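Long-range contact in LPXTG cell wall surface protein (Streptococcus gordonii, PDB 4IGB), which is a surface protein anchored to the cell wall and probably serves as an adhesin, its N-terminal N1 and N2 domains making up this fragment: residues N71-V76 / T135-S140. Sequence-based numbering, arbitrary orientation.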
# COMPACT_ATOMS: atom_id res chain seq x y z
N ASN B 71 8.08 20.82 7.35
CA ASN B 71 8.26 21.26 5.97
C ASN B 71 9.66 21.03 5.46
O ASN B 71 10.63 21.16 6.20
CB ASN B 71 7.94 22.75 5.83
CG ASN B 71 7.64 23.14 4.41
OD1 ASN B 71 8.03 24.22 3.97
ND2 ASN B 71 6.97 22.26 3.66
N PHE B 72 9.76 20.73 4.17
CA PHE B 72 11.06 20.46 3.56
C PHE B 72 11.21 21.20 2.25
O PHE B 72 10.37 21.07 1.34
CB PHE B 72 11.23 18.96 3.31
CG PHE B 72 11.20 18.12 4.55
CD1 PHE B 72 9.99 17.77 5.13
CD2 PHE B 72 12.38 17.65 5.12
CE1 PHE B 72 9.96 16.96 6.26
CE2 PHE B 72 12.35 16.87 6.26
CZ PHE B 72 11.14 16.52 6.83
N THR B 73 12.27 21.98 2.14
CA THR B 73 12.56 22.67 0.90
C THR B 73 13.97 22.36 0.44
O THR B 73 14.76 21.79 1.18
CB THR B 73 12.39 24.19 1.05
OG1 THR B 73 13.42 24.71 1.89
CG2 THR B 73 11.00 24.53 1.64
N LEU B 74 14.26 22.74 -0.80
CA LEU B 74 15.56 22.52 -1.42
C LEU B 74 16.23 23.86 -1.71
O LEU B 74 15.64 24.74 -2.33
CB LEU B 74 15.38 21.73 -2.73
CG LEU B 74 15.09 20.24 -2.55
CD1 LEU B 74 14.59 19.63 -3.85
CD2 LEU B 74 16.35 19.51 -2.04
N LYS B 75 17.47 24.02 -1.25
CA LYS B 75 18.26 25.22 -1.51
C LYS B 75 18.75 25.27 -2.96
O LYS B 75 19.52 24.40 -3.38
CB LYS B 75 19.48 25.26 -0.59
CG LYS B 75 19.11 25.20 0.88
CD LYS B 75 20.33 24.90 1.75
CE LYS B 75 19.95 24.89 3.22
NZ LYS B 75 21.00 24.30 4.09
N VAL B 76 18.35 26.29 -3.71
CA VAL B 76 18.76 26.37 -5.10
C VAL B 76 20.01 27.24 -5.29
O VAL B 76 20.33 28.07 -4.44
CB VAL B 76 17.62 26.86 -6.03
CG1 VAL B 76 16.44 25.93 -5.91
CG2 VAL B 76 17.20 28.26 -5.68
N THR B 135 14.92 29.06 -1.56
CA THR B 135 14.60 27.64 -1.60
C THR B 135 13.35 27.36 -2.42
O THR B 135 12.61 28.27 -2.80
CB THR B 135 14.42 27.06 -0.19
OG1 THR B 135 13.21 27.56 0.38
CG2 THR B 135 15.60 27.42 0.70
N VAL B 136 13.13 26.07 -2.71
CA VAL B 136 11.94 25.64 -3.44
C VAL B 136 11.27 24.52 -2.65
O VAL B 136 11.93 23.62 -2.12
CB VAL B 136 12.30 25.18 -4.87
CG1 VAL B 136 11.12 24.50 -5.54
CG2 VAL B 136 12.79 26.36 -5.72
N GLU B 137 9.95 24.58 -2.57
CA GLU B 137 9.16 23.59 -1.84
C GLU B 137 9.18 22.23 -2.55
O GLU B 137 9.13 22.17 -3.78
CB GLU B 137 7.71 24.10 -1.75
CG GLU B 137 6.77 23.21 -0.96
CD GLU B 137 6.97 23.33 0.55
OE1 GLU B 137 7.38 24.41 1.04
OE2 GLU B 137 6.72 22.32 1.26
N PHE B 138 9.26 21.14 -1.79
CA PHE B 138 9.03 19.84 -2.41
C PHE B 138 8.21 18.85 -1.59
O PHE B 138 7.61 17.94 -2.16
CB PHE B 138 10.34 19.19 -2.90
CG PHE B 138 11.18 18.59 -1.82
CD1 PHE B 138 11.14 17.23 -1.57
CD2 PHE B 138 12.04 19.39 -1.06
CE1 PHE B 138 11.94 16.67 -0.58
CE2 PHE B 138 12.83 18.84 -0.06
CZ PHE B 138 12.79 17.48 0.18
N PHE B 139 8.16 19.03 -0.28
CA PHE B 139 7.58 18.00 0.59
C PHE B 139 7.20 18.53 1.96
O PHE B 139 7.94 19.31 2.57
CB PHE B 139 8.59 16.85 0.74
CG PHE B 139 8.15 15.76 1.68
CD1 PHE B 139 7.16 14.86 1.31
CD2 PHE B 139 8.74 15.62 2.92
CE1 PHE B 139 6.76 13.84 2.16
CE2 PHE B 139 8.35 14.59 3.79
CZ PHE B 139 7.36 13.71 3.41
N SER B 140 6.06 18.08 2.47
CA SER B 140 5.67 18.42 3.84
C SER B 140 4.89 17.28 4.44
O SER B 140 4.31 16.45 3.72
CB SER B 140 4.86 19.72 3.90
OG SER B 140 3.58 19.56 3.30
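Phe72 lies across from two consecutive phenylalanines, Phe138 and Phe139, whose backbone nitrogens both turn to its carbonyl oxygen. The bonds from Phe138 N and Phe139 N to Phe72 O are weak, at 3.3 and 3.4 Å, whereas Phe72 N reaches Phe139 O at 2.8 Å. This is a classic beta bulge between neighbouring antiparallel strands of the six-stranded sheet in the N1 domain. Beyond it the register has moved by one, and Leu74 and Val136 form a regular hydrogen-bonded pair.

With two residues opposite Phe72, both rings come against it. Phe139, with CG anti to its backbone N (chi1 177°), runs alongside Phe72 and offers the edge of its ring, CD2 meeting Phe72 CD1 at 3.3 Å; the planes are inclined by 46°. Phe138 swings its ring between Phe72 CB and Leu74, crossing the leucine roughly at a right angle with CD2 3.5 Å from Leu74 CG. Phe111 of strand 103-118 meets both Phe138 and Phe139 edge-to-face, joining this apolar surface to the facing sheet.

On the other face, Glu137 bends at chi2 (76°), turning its carboxylate back toward the Asn71 amide, with which it lies nearly coplanar. The bond modelled from Asn71 ND2 to Glu137 OE2 is doubtful, too short at 2.4 Å, and Asn71 OD1 faces Glu137 OE1, two acceptors, at 3.0 Å. Farther along, the Thr73 and Thr135 hydroxyls share a weak hydrogen bond, OG1 to OG1 3.2 Å, with Thr135 as donor.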